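Local atomic coordinates of ABC sugar transporter, periplasmic sugar binding protein (PDB entry 3ROT), a protein that probably binds a carbohydrate in the periplasm as the solute-binding component of an ABC sugar importer. Residues S13-W18 against T196-D201; F224-N229 against N240-Q245; S56-Y61 against L85-I90; K5-T10 against S63-T68. One frame throughout, in Å; residues are numbered along the deposited sequence.

The four contacts illustrate how a two-lobed periplasmic binding protein is put together. Interactions 3 and 4 lie in one lobe, their centres about 8 Å apart, and are joined along neighbouring strands, where I90 N comes 2.8 Å from I65 O, a probable hydrogen bond. Interaction 2 belongs to the other lobe, its centre about 33 Å from that of interaction 3. Interaction 1 bridges the lobes: W18 CZ3 packs 3.8 Å from T10 CG2 of interaction 4, and Y17 CD1 3.5 Å from D225 OD1 of interaction 2. Beside that bridge a glycerol is bound by D225 and Q245, with the T196 side chain about 4 Å away, consistent with the sugar pocket.

Interaction 1 of 4, residues S13-W18 against T196-D201; sequences SQDPYW and TSQALD
The D15 carboxylate faces the S197 hydroxyl where the N-termini of two helices, each with its own N-cap residue, come together across the two lobes of the periplasmic binding fold. D15 precedes helix 16-32 and T196 precedes helix 197-208, so the contact sets one helix start against another. The carboxylate swings across because CG of D15 lies opposite the backbone N (chi1 -167°). S197 meets it with OG held between its own backbone N and carbonyl carbon, and S197 OG lies 2.5 Å from D15 OD1 and 2.9 Å from D15 OD2. A water joins the two segments: it donates to D15 OD2 at 2.6 Å and accepts from both S197 N and S197 OG, so the first amide of helix 197-208 is tied to the acid of the opposite lobe. Meanwhile D15 OD1 also caps its own helix, accepting from Y17 N, though the placing of that nitrogen is less certain. The Q198 side chain runs at about a right angle to D15, with CG 3.7 Å from D15 OD2. Its amide is turned elsewhere, bonded through OE1 to Q139 NE2. T196 caps its helix by accepting from Q198 N at 3.0 Å, and the same T196 OG1 donates to Q198 OE1 at 3.1 Å, in the carbonyl plane and on a lone pair.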
loop_
_atom_site.group_PDB
_atom_site.type_symbol
_atom_site.label_atom_id
_atom_site.label_comp_id
_atom_site.label_asym_id
_atom_site.label_seq_id
_atom_site.Cartn_x
_atom_site.Cartn_y
_atom_site.Cartn_z
ATOM N N SER A 13 8.437 1.475 4.253
ATOM C CA SER A 13 7.649 2.641 4.609
ATOM C C SER A 13 6.221 2.633 4.077
ATOM O O SER A 13 5.468 3.569 4.328
ATOM C CB SER A 13 8.366 3.897 4.107
ATOM O OG SER A 13 8.503 3.853 2.696
ATOM N N GLN A 14 5.839 1.586 3.354
ATOM C CA GLN A 14 4.488 1.527 2.796
ATOM C C GLN A 14 3.461 0.905 3.744
ATOM O O GLN A 14 2.320 1.360 3.821
ATOM C CB GLN A 14 4.495 0.761 1.466
ATOM C CG GLN A 14 5.441 1.329 0.401
ATOM C CD GLN A 14 5.431 2.854 0.330
ATOM O OE1 GLN A 14 6.156 3.526 1.068
ATOM N NE2 GLN A 14 4.602 3.406 -0.558
ATOM N N ASP A 15 3.866 -0.143 4.449
ATOM C CA ASP A 15 2.987 -0.816 5.398
ATOM C C ASP A 15 2.456 0.231 6.390
ATOM O O ASP A 15 3.235 0.998 6.950
ATOM C CB ASP A 15 3.792 -1.876 6.157
ATOM C CG ASP A 15 2.916 -2.849 6.929
ATOM O OD1 ASP A 15 1.841 -2.441 7.418
ATOM O OD2 ASP A 15 3.323 -4.026 7.064
ATOM N N PRO A 16 1.127 0.287 6.603
ATOM C CA PRO A 16 0.519 1.244 7.540
ATOM C C PRO A 16 1.172 1.139 8.923
ATOM O O PRO A 16 1.079 2.055 9.745
ATOM C CB PRO A 16 -0.942 0.813 7.563
ATOM C CG PRO A 16 -1.160 0.360 6.172
ATOM C CD PRO A 16 0.084 -0.456 5.873
ATOM N N TYR A 17 1.816 -0.002 9.162
ATOM C CA TYR A 17 2.525 -0.286 10.402
ATOM C C TYR A 17 3.611 0.747 10.657
ATOM O O TYR A 17 3.810 1.193 11.790
ATOM C CB TYR A 17 3.183 -1.664 10.304
ATOM C CG TYR A 17 4.155 -1.976 11.419
ATOM C CD1 TYR A 17 3.700 -2.431 12.654
ATOM C CD2 TYR A 17 5.538 -1.846 11.227
ATOM C CE1 TYR A 17 4.593 -2.759 13.672
ATOM C CE2 TYR A 17 6.436 -2.172 12.242
ATOM C CZ TYR A 17 5.952 -2.630 13.461
ATOM O OH TYR A 17 6.822 -2.984 14.462
ATOM N N TRP A 18 4.332 1.094 9.596
ATOM C CA TRP A 18 5.412 2.060 9.683
ATOM C C TRP A 18 4.932 3.462 10.034
ATOM O O TRP A 18 5.517 4.114 10.888
ATOM C CB TRP A 18 6.191 2.113 8.370
ATOM C CG TRP A 18 6.858 0.820 8.021
ATOM C CD1 TRP A 18 6.645 0.063 6.900
ATOM C CD2 TRP A 18 7.849 0.127 8.793
ATOM N NE1 TRP A 18 7.439 -1.057 6.930
ATOM C CE2 TRP A 18 8.184 -1.048 8.080
ATOM C CE3 TRP A 18 8.478 0.379 10.024
ATOM C CZ2 TRP A 18 9.134 -1.967 8.550
ATOM C CZ3 TRP A 18 9.425 -0.539 10.494
ATOM C CH2 TRP A 18 9.738 -1.700 9.757
ATOM N N THR A 196 2.760 -10.481 8.075
ATOM C CA THR A 196 2.635 -9.018 8.182
ATOM C C THR A 196 1.373 -8.606 7.428
ATOM O O THR A 196 0.766 -9.424 6.727
ATOM C CB THR A 196 3.818 -8.241 7.561
ATOM O OG1 THR A 196 3.667 -8.206 6.140
ATOM C CG2 THR A 196 5.153 -8.885 7.912
ATOM N N SER A 197 0.984 -7.342 7.555
ATOM C CA SER A 197 -0.208 -6.859 6.872
ATOM C C SER A 197 -0.021 -6.843 5.351
ATOM O O SER A 197 -1.000 -6.804 4.601
ATOM C CB SER A 197 -0.580 -5.465 7.383
ATOM O OG SER A 197 0.464 -4.542 7.152
ATOM N N GLN A 198 1.224 -6.887 4.884
ATOM C CA GLN A 198 1.469 -6.892 3.436
ATOM C C GLN A 198 0.909 -8.154 2.779
ATOM O O GLN A 198 0.563 -8.151 1.593
ATOM C CB GLN A 198 2.959 -6.808 3.138
ATOM C CG GLN A 198 3.640 -5.563 3.663
ATOM C CD GLN A 198 5.142 -5.746 3.711
ATOM O OE1 GLN A 198 5.650 -6.670 4.366
ATOM N NE2 GLN A 198 5.862 -4.880 3.015
ATOM N N ALA A 199 0.858 -9.244 3.542
ATOM C CA ALA A 199 0.306 -10.489 3.030
ATOM C C ALA A 199 -1.210 -10.429 3.204
ATOM O O ALA A 199 -1.967 -10.851 2.329
ATOM C CB ALA A 199 0.874 -11.691 3.802
ATOM N N LEU A 200 -1.651 -9.891 4.336
ATOM C CA LEU A 200 -3.077 -9.802 4.623
ATOM C C LEU A 200 -3.918 -8.921 3.689
ATOM O O LEU A 200 -4.994 -9.341 3.279
ATOM C CB LEU A 200 -3.303 -9.359 6.075
ATOM C CG LEU A 200 -4.770 -9.373 6.525
ATOM C CD1 LEU A 200 -5.344 -10.784 6.396
ATOM C CD2 LEU A 200 -4.866 -8.900 7.974
ATOM N N ASP A 201 -3.458 -7.719 3.342
ATOM C CA ASP A 201 -4.264 -6.848 2.470
ATOM C C ASP A 201 -4.784 -7.519 1.198
ATOM O O ASP A 201 -6.002 -7.572 0.969
ATOM C CB ASP A 201 -3.499 -5.584 2.062
ATOM C CG ASP A 201 -3.229 -4.665 3.223
ATOM O OD1 ASP A 201 -4.124 -4.500 4.084
ATOM O OD2 ASP A 201 -2.117 -4.092 3.260
HETATM O O HOH W 1 2.190 -5.500 8.924
#

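Interaction 2 of 4, residues F224-N229 against N240-Q245; sequences FDKTPN and NYVMDQ. With GOL (glycerol), chain C.
D225 OD1 is gripped by two donors: Q245 NE2 at 2.7 Å and a water at 2.8 Å that in turn accepts from Q245 N. The amide meets the syn lone pair of the acid with the two planes only 17° apart, so carboxylate and carboxamide are nearly coplanar, with D225 OD1 close to the amide plane of Q245. The extended Q245 chain carries NE2 up to the acid. The second oxygen, D225 OD2, accepts from O3 of a glycerol at 2.7 Å, while Q245 NE2 adds weak bonds to that molecule. Glycerol probably came from the crystallisation liquor, yet D93, R148, H142 and H11 also bind it, as would suit a sugar pocket. The pair belongs to a beta-alpha-beta crossover, in which strand 220-224 passes through helix 228-235 to the parallel edge strand 241-243. F224 pairs with M243 in register, and where the first strand ends D225 N donates to M243 O at 2.7 Å. Selenomethionine M243 runs alongside F224, placing CG over one face of the ring, 4.1 Å from its centroid, a CH-pi contact. V242 CG1, opposite its backbone N (chi1 179°), reaches to 3.5 Å from D225 N, while the K226 chain slides past V242 in the reverse direction. A further water accepts from K226 N and donates to D244 OD1, the oxygen that also accepts from Q246 N.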
loop_
_atom_site.group_PDB
_atom_site.type_symbol
_atom_site.label_atom_id
_atom_site.label_comp_id
_atom_site.label_asym_id
_atom_site.label_seq_id
_atom_site.Cartn_x
_atom_site.Cartn_y
_atom_site.Cartn_z
ATOM N N PHE A 224 -0.386 -10.278 11.952
ATOM C CA PHE A 224 0.409 -9.405 12.804
ATOM C C PHE A 224 0.124 -7.962 12.412
ATOM O O PHE A 224 0.004 -7.648 11.229
ATOM C CB PHE A 224 1.902 -9.669 12.602
ATOM C CG PHE A 224 2.395 -10.932 13.249
ATOM C CD1 PHE A 224 3.134 -10.882 14.426
ATOM C CD2 PHE A 224 2.121 -12.172 12.684
ATOM C CE1 PHE A 224 3.595 -12.047 15.035
ATOM C CE2 PHE A 224 2.578 -13.342 13.287
ATOM C CZ PHE A 224 3.318 -13.274 14.469
ATOM N N ASP A 225 0.014 -7.102 13.417
ATOM C CA ASP A 225 -0.197 -5.668 13.233
ATOM C C ASP A 225 -1.622 -5.269 12.929
ATOM O O ASP A 225 -2.171 -5.627 11.885
ATOM C CB ASP A 225 0.727 -5.134 12.140
ATOM C CG ASP A 225 2.159 -5.613 12.307
ATOM O OD1 ASP A 225 2.633 -5.687 13.462
ATOM O OD2 ASP A 225 2.808 -5.906 11.282
ATOM N N LYS A 226 -2.205 -4.501 13.846
ATOM C CA LYS A 226 -3.576 -4.045 13.700
ATOM C C LYS A 226 -3.674 -2.757 12.884
ATOM O O LYS A 226 -3.913 -1.683 13.428
ATOM C CB LYS A 226 -4.215 -3.837 15.077
ATOM C CG LYS A 226 -4.413 -5.126 15.876
ATOM C CD LYS A 226 -5.158 -4.875 17.183
ATOM C CE LYS A 226 -5.387 -6.179 17.941
ATOM N NZ LYS A 226 -6.131 -5.983 19.220
ATOM N N THR A 227 -3.471 -2.877 11.577
ATOM C CA THR A 227 -3.564 -1.739 10.665
ATOM C C THR A 227 -5.060 -1.481 10.447
ATOM O O THR A 227 -5.889 -2.335 10.764
ATOM C CB THR A 227 -2.923 -2.066 9.301
ATOM O OG1 THR A 227 -3.627 -3.158 8.702
ATOM C CG2 THR A 227 -1.458 -2.449 9.465
ATOM N N PRO A 228 -5.420 -0.302 9.911
ATOM C CA PRO A 228 -6.825 0.038 9.663
ATOM C C PRO A 228 -7.599 -1.052 8.930
ATOM O O PRO A 228 -8.693 -1.433 9.342
ATOM C CB PRO A 228 -6.721 1.328 8.852
ATOM C CG PRO A 228 -5.536 1.995 9.504
ATOM C CD PRO A 228 -4.543 0.854 9.633
ATOM N N ASN A 229 -7.038 -1.559 7.840
ATOM C CA ASN A 229 -7.715 -2.604 7.093
ATOM C C ASN A 229 -7.801 -3.898 7.904
ATOM O O ASN A 229 -8.791 -4.621 7.819
ATOM C CB ASN A 229 -7.001 -2.882 5.776
ATOM C CG ASN A 229 -7.883 -3.632 4.808
ATOM O OD1 ASN A 229 -9.002 -3.195 4.518
ATOM N ND2 ASN A 229 -7.403 -4.768 4.309
ATOM N N ASN A 240 -9.526 -13.739 12.604
ATOM C CA ASN A 240 -9.791 -14.127 13.993
ATOM C C ASN A 240 -9.001 -13.461 15.115
ATOM O O ASN A 240 -9.565 -13.129 16.164
ATOM C CB ASN A 240 -9.618 -15.644 14.146
ATOM C CG ASN A 240 -10.787 -16.426 13.600
ATOM O OD1 ASN A 240 -11.570 -15.924 12.799
ATOM N ND2 ASN A 240 -10.902 -17.677 14.023
ATOM N N TYR A 241 -7.698 -13.299 14.909
ATOM C CA TYR A 241 -6.839 -12.732 15.932
ATOM C C TYR A 241 -5.588 -12.138 15.308
ATOM O O TYR A 241 -5.000 -12.716 14.393
ATOM C CB TYR A 241 -6.435 -13.830 16.914
ATOM C CG TYR A 241 -5.879 -13.329 18.216
ATOM C CD1 TYR A 241 -6.728 -12.932 19.247
ATOM C CD2 TYR A 241 -4.505 -13.252 18.424
ATOM C CE1 TYR A 241 -6.222 -12.473 20.456
ATOM C CE2 TYR A 241 -3.988 -12.794 19.635
ATOM C CZ TYR A 241 -4.856 -12.410 20.644
ATOM O OH TYR A 241 -4.357 -11.995 21.856
ATOM N N VAL A 242 -5.170 -10.990 15.820
ATOM C CA VAL A 242 -3.990 -10.316 15.295
ATOM C C VAL A 242 -3.060 -9.871 16.410
ATOM O O VAL A 242 -3.497 -9.258 17.384
ATOM C CB VAL A 242 -4.393 -9.078 14.473
ATOM C CG1 VAL A 242 -3.161 -8.369 13.963
ATOM C CG2 VAL A 242 -5.295 -9.502 13.306
HETATM N N MSE A 243 -1.780 -10.192 16.257
HETATM C CA MSE A 243 -0.770 -9.820 17.231
HETATM C C MSE A 243 -0.463 -8.332 17.114
HETATM O O MSE A 243 -0.262 -7.816 16.018
HETATM C CB MSE A 243 0.516 -10.613 16.991
HETATM C CG MSE A 243 0.356 -12.126 17.114
HETATM SE SE MSE A 243 -0.303 -12.593 18.841
HETATM C CE MSE A 243 1.311 -12.317 19.857
ATOM N N ASP A 244 -0.424 -7.644 18.244
ATOM C CA ASP A 244 -0.113 -6.223 18.223
ATOM C C ASP A 244 1.236 -5.963 18.893
ATOM O O ASP A 244 1.419 -6.295 20.060
ATOM C CB ASP A 244 -1.214 -5.430 18.936
ATOM C CG ASP A 244 -0.946 -3.938 18.931
ATOM O OD1 ASP A 244 -0.323 -3.445 17.972
ATOM O OD2 ASP A 244 -1.368 -3.252 19.878
ATOM N N GLN A 245 2.171 -5.377 18.144
ATOM C CA GLN A 245 3.502 -5.049 18.668
ATOM C C GLN A 245 3.542 -3.607 19.209
ATOM O O GLN A 245 4.555 -3.179 19.746
ATOM C CB GLN A 245 4.572 -5.158 17.571
ATOM C CG GLN A 245 4.474 -6.366 16.663
ATOM C CD GLN A 245 5.546 -6.359 15.584
ATOM O OE1 GLN A 245 6.733 -6.443 15.882
ATOM N NE2 GLN A 245 5.127 -6.245 14.323
HETATM C C1 GOL C . 8.211 -5.524 9.802
HETATM O O1 GOL C . 9.579 -5.544 10.127
HETATM C C2 GOL C . 7.316 -5.477 11.051
HETATM O O2 GOL C . 7.744 -6.398 12.037
HETATM C C3 GOL C . 5.874 -5.750 10.637
HETATM O O3 GOL C . 5.331 -6.824 11.365
HETATM O O HOH W 2 1.702 -4.194 15.630
HETATM O O HOH W 3 -0.515 -2.684 15.624
#

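Interaction 3 of 4, residues S56-Y61 against L85-I90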
loop_
_atom_site.group_PDB
_atom_site.type_symbol
_atom_site.label_atom_id
_atom_site.label_comp_id
_atom_site.label_asym_id
_atom_site.label_seq_id
_atom_site.Cartn_x
_atom_site.Cartn_y
_atom_site.Cartn_z
ATOM N N SER A 56 25.145 7.356 5.318
ATOM C CA SER A 56 25.105 8.801 5.144
ATOM C C SER A 56 24.695 9.488 6.441
ATOM O O SER A 56 25.105 10.612 6.704
ATOM C CB SER A 56 24.155 9.192 4.002
ATOM O OG SER A 56 22.857 8.655 4.183
ATOM N N ALA A 57 23.892 8.814 7.257
ATOM C CA ALA A 57 23.474 9.392 8.526
ATOM C C ALA A 57 24.692 9.533 9.436
ATOM O O ALA A 57 24.877 10.568 10.078
ATOM C CB ALA A 57 22.424 8.509 9.191
ATOM N N LEU A 58 25.524 8.491 9.478
ATOM C CA LEU A 58 26.731 8.483 10.308
ATOM C C LEU A 58 27.662 9.648 10.002
ATOM O O LEU A 58 28.252 10.225 10.908
ATOM C CB LEU A 58 27.507 7.174 10.123
ATOM C CG LEU A 58 26.840 5.884 10.600
ATOM C CD1 LEU A 58 27.754 4.696 10.351
ATOM C CD2 LEU A 58 26.529 6.004 12.075
ATOM N N ALA A 59 27.793 9.983 8.722
ATOM C CA ALA A 59 28.663 11.076 8.293
ATOM C C ALA A 59 28.302 12.409 8.938
ATOM O O ALA A 59 29.162 13.271 9.124
ATOM C CB ALA A 59 28.613 11.211 6.775
ATOM N N THR A 60 27.028 12.581 9.280
ATOM C CA THR A 60 26.566 13.825 9.888
ATOM C C THR A 60 26.783 13.875 11.393
ATOM O O THR A 60 26.469 14.876 12.028
ATOM C CB THR A 60 25.064 14.056 9.620
ATOM O OG1 THR A 60 24.303 13.037 10.278
ATOM C CG2 THR A 60 24.772 14.020 8.127
ATOM N N TYR A 61 27.316 12.796 11.960
ATOM C CA TYR A 61 27.556 12.724 13.403
ATOM C C TYR A 61 26.320 13.143 14.207
ATOM O O TYR A 61 26.355 14.126 14.951
ATOM C CB TYR A 61 28.753 13.607 13.786
ATOM C CG TYR A 61 30.079 13.048 13.327
ATOM C CD1 TYR A 61 30.722 12.042 14.053
ATOM C CD2 TYR A 61 30.660 13.470 12.129
ATOM C CE1 TYR A 61 31.908 11.465 13.595
ATOM C CE2 TYR A 61 31.843 12.899 11.658
ATOM C CZ TYR A 61 32.462 11.895 12.396
ATOM O OH TYR A 61 33.619 11.308 11.923
ATOM N N LEU A 85 32.530 5.552 16.076
ATOM C CA LEU A 85 32.327 6.997 16.113
ATOM C C LEU A 85 31.616 7.427 17.392
ATOM O O LEU A 85 31.434 8.618 17.645
ATOM C CB LEU A 85 31.521 7.446 14.893
ATOM C CG LEU A 85 32.163 7.122 13.542
ATOM C CD1 LEU A 85 31.225 7.511 12.406
ATOM C CD2 LEU A 85 33.485 7.855 13.423
ATOM N N ASN A 86 31.216 6.445 18.192
ATOM C CA ASN A 86 30.532 6.699 19.453
ATOM C C ASN A 86 29.124 7.277 19.274
ATOM O O ASN A 86 28.612 7.980 20.148
ATOM C CB ASN A 86 31.377 7.625 20.333
ATOM C CG ASN A 86 30.840 7.736 21.750
ATOM O OD1 ASN A 86 30.703 6.733 22.457
ATOM N ND2 ASN A 86 30.534 8.962 22.173
ATOM N N ILE A 87 28.509 6.985 18.130
ATOM C CA ILE A 87 27.146 7.429 17.854
ATOM C C ILE A 87 26.233 6.327 18.391
ATOM O O ILE A 87 26.316 5.178 17.951
ATOM C CB ILE A 87 26.893 7.594 16.338
ATOM C CG1 ILE A 87 27.765 8.728 15.787
ATOM C CG2 ILE A 87 25.418 7.904 16.081
ATOM C CD1 ILE A 87 27.777 8.820 14.281
ATOM N N PRO A 88 25.361 6.657 19.357
ATOM C CA PRO A 88 24.451 5.666 19.935
ATOM C C PRO A 88 23.494 5.100 18.894
ATOM O O PRO A 88 22.920 5.846 18.104
ATOM C CB PRO A 88 23.704 6.459 21.006
ATOM C CG PRO A 88 24.633 7.593 21.325
ATOM C CD PRO A 88 25.155 7.975 19.974
ATOM N N VAL A 89 23.328 3.785 18.895
ATOM C CA VAL A 89 22.414 3.149 17.963
ATOM C C VAL A 89 21.478 2.219 18.719
ATOM O O VAL A 89 21.918 1.381 19.499
ATOM C CB VAL A 89 23.155 2.337 16.889
ATOM C CG1 VAL A 89 22.150 1.730 15.925
ATOM C CG2 VAL A 89 24.128 3.237 16.141
ATOM N N ILE A 90 20.182 2.402 18.500
ATOM C CA ILE A 90 19.169 1.580 19.141
ATOM C C ILE A 90 18.467 0.762 18.068
ATOM O O ILE A 90 18.153 1.275 16.998
ATOM C CB ILE A 90 18.141 2.460 19.900
ATOM C CG1 ILE A 90 18.780 2.985 21.189
ATOM C CG2 ILE A 90 16.882 1.664 20.226
ATOM C CD1 ILE A 90 17.835 3.813 22.046
#
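Apolar contacts carry this meeting, with no hydrogen bond from one segment to the other. I87 drives its CD1 methyl into the end of helix 47-59: the atom lies 3.8 Å from L58 CD2, 3.7 Å from L58 O and 4.0 Å from Y61 CA. With CG1 beside the backbone N (chi1 -65°), an extended tail carries CD1 to that corner, crossing the L58 side chain at a slant. L85 meets Y61, the two side chains at about a right angle; L85 CD2 comes 3.9 Å from Y61 CE1 and 3.8 Å from Y61 OH. L85 CD1 also approaches L58 CB, more loosely.

Polar bonds within 56-61 finish helix 47-59. A57 O accepts from both T60 N and T60 OG1, the hydroxyl at 2.5 Å, and T60 OG1 also bonds to Y7 OH. L58 O, the same oxygen that the I87 methyl touches, accepts from Y61 N. Y61 then leaves the helix with positive phi, and N86 closes helix 76-85 in a Schellman motif. Both helices lead into neighbouring strands, 64-67 and 89-92, and L58 also touches A82 of helix 76-85. Such packing of consecutive helix ends beside one parallel sheet is characteristic of the alpha/beta lobes of periplasmic binding proteins.

Interaction 4 of 4, residues K5-T10 against S63-T68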
loop_
_atom_site.group_PDB
_atom_site.type_symbol
_atom_site.label_atom_id
_atom_site.label_comp_id
_atom_site.label_asym_id
_atom_site.label_seq_id
_atom_site.Cartn_x
_atom_site.Cartn_y
_atom_site.Cartn_z
ATOM N N LYS A 5 20.162 16.381 16.639
ATOM C CA LYS A 5 19.670 15.626 15.485
ATOM C C LYS A 5 19.591 14.119 15.713
ATOM O O LYS A 5 20.545 13.489 16.170
ATOM C CB LYS A 5 20.548 15.912 14.265
ATOM C CG LYS A 5 20.075 15.203 13.018
ATOM C CD LYS A 5 18.606 15.517 12.723
ATOM C CE LYS A 5 18.161 14.930 11.393
ATOM N NZ LYS A 5 19.032 15.409 10.288
ATOM N N TYR A 6 18.442 13.548 15.373
ATOM C CA TYR A 6 18.225 12.115 15.522
ATOM C C TYR A 6 17.704 11.512 14.223
ATOM O O TYR A 6 17.078 12.199 13.413
ATOM C CB TYR A 6 17.229 11.840 16.654
ATOM C CG TYR A 6 17.750 12.217 18.022
ATOM C CD1 TYR A 6 18.533 11.328 18.768
ATOM C CD2 TYR A 6 17.494 13.480 18.556
ATOM C CE1 TYR A 6 19.045 11.694 20.007
ATOM C CE2 TYR A 6 18.005 13.853 19.788
ATOM C CZ TYR A 6 18.779 12.960 20.510
ATOM O OH TYR A 6 19.293 13.340 21.733
ATOM N N TYR A 7 17.960 10.220 14.038
ATOM C CA TYR A 7 17.522 9.508 12.839
ATOM C C TYR A 7 16.739 8.244 13.179
ATOM O O TYR A 7 17.060 7.544 14.141
ATOM C CB TYR A 7 18.724 9.088 11.989
ATOM C CG TYR A 7 19.403 10.201 11.221
ATOM C CD1 TYR A 7 18.893 10.646 10.003
ATOM C CD2 TYR A 7 20.575 10.781 11.695
ATOM C CE1 TYR A 7 19.542 11.638 9.272
ATOM C CE2 TYR A 7 21.232 11.779 10.972
ATOM C CZ TYR A 7 20.711 12.196 9.763
ATOM O OH TYR A 7 21.370 13.157 9.032
ATOM N N LEU A 8 15.711 7.972 12.386
ATOM C CA LEU A 8 14.916 6.758 12.530
ATOM C C LEU A 8 15.018 6.125 11.149
ATOM O O LEU A 8 14.494 6.653 10.171
ATOM C CB LEU A 8 13.453 7.067 12.883
ATOM C CG LEU A 8 12.470 5.882 12.813
ATOM C CD1 LEU A 8 13.039 4.666 13.543
ATOM C CD2 LEU A 8 11.125 6.285 13.418
ATOM N N ILE A 9 15.718 5.004 11.064
ATOM C CA ILE A 9 15.916 4.347 9.787
ATOM C C ILE A 9 15.259 2.973 9.750
ATOM O O ILE A 9 15.410 2.179 10.677
ATOM C CB ILE A 9 17.434 4.250 9.502
ATOM C CG1 ILE A 9 18.060 5.643 9.679
ATOM C CG2 ILE A 9 17.673 3.718 8.094
ATOM C CD1 ILE A 9 19.570 5.731 9.501
ATOM N N THR A 10 14.507 2.700 8.683
ATOM C CA THR A 10 13.836 1.415 8.536
ATOM C C THR A 10 14.043 0.834 7.144
ATOM O O THR A 10 14.620 1.474 6.272
ATOM C CB THR A 10 12.309 1.521 8.809
ATOM O OG1 THR A 10 11.690 2.334 7.805
ATOM C CG2 THR A 10 12.060 2.128 10.191
ATOM N N SER A 63 23.079 12.825 17.042
ATOM C CA SER A 63 23.027 12.548 18.472
ATOM C C SER A 63 22.646 11.089 18.733
ATOM O O SER A 63 22.974 10.526 19.783
ATOM C CB SER A 63 22.014 13.472 19.154
ATOM O OG SER A 63 22.400 14.835 19.043
ATOM N N GLY A 64 21.956 10.478 17.776
ATOM C CA GLY A 64 21.554 9.096 17.933
ATOM C C GLY A 64 20.800 8.588 16.723
ATOM O O GLY A 64 20.307 9.372 15.910
ATOM N N ILE A 65 20.716 7.266 16.606
ATOM C CA ILE A 65 20.022 6.629 15.503
ATOM C C ILE A 65 19.234 5.433 15.996
ATOM O O ILE A 65 19.714 4.657 16.827
ATOM C CB ILE A 65 21.008 6.121 14.411
ATOM C CG1 ILE A 65 21.699 7.301 13.723
ATOM C CG2 ILE A 65 20.257 5.300 13.357
ATOM C CD1 ILE A 65 22.708 6.874 12.674
ATOM N N ALA A 66 18.007 5.307 15.505
ATOM C CA ALA A 66 17.174 4.165 15.830
ATOM C C ALA A 66 17.051 3.508 14.460
ATOM O O ALA A 66 16.834 4.195 13.458
ATOM C CB ALA A 66 15.818 4.608 16.343
ATOM N N THR A 67 17.230 2.194 14.400
ATOM C CA THR A 67 17.146 1.517 13.117
ATOM C C THR A 67 16.717 0.058 13.247
ATOM O O THR A 67 16.902 -0.564 14.287
ATOM C CB THR A 67 18.509 1.581 12.364
ATOM O OG1 THR A 67 18.356 1.051 11.043
ATOM C CG2 THR A 67 19.578 0.777 13.088
ATOM N N THR A 68 16.107 -0.465 12.192
ATOM C CA THR A 68 15.709 -1.858 12.167
ATOM C C THR A 68 16.964 -2.575 11.659
ATOM O O THR A 68 17.811 -1.962 11.016
ATOM C CB THR A 68 14.541 -2.100 11.182
ATOM O OG1 THR A 68 14.994 -1.878 9.843
ATOM C CG2 THR A 68 13.388 -1.149 11.466
#
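Y6 reaches across to S63 and G64. Its CB lies 4.0 Å from G64 O. Since CG stands beside the backbone N (chi1 -66°), the ring leans over the start of the partner strand: Y6 CD1 comes 3.7 Å from G64 N, and Y6 CE1 lies 3.6 Å from S63 CB. At the far end Y6 CZ is 3.5 Å from S63 CB, which sits over one face of the ring as a CH-pi contact, 26° off the normal. The tip, Y6 OH, bonds to N262 ND2, which also reaches S63 O. The tyrosine belongs to a strand pair in the parallel sheet of a Rossmann-like lobe, where strand 5-9 lies between 35-39 and 64-67, its direction 12° from that of 64-67. The backbones alternate in donating, A66 N to Y7 O at 2.8 Å and then I9 N to A66 O at 2.8 Å. On the face of Y7, I65, I9 and T67 helix 47-59 packs, and I9 CD1 touches I65 CG2 at 3.9 Å. On the other, L8 CD1 meets A66 CB at 3.9 Å while L8 also contacts F22 and A25 of helix 16-32.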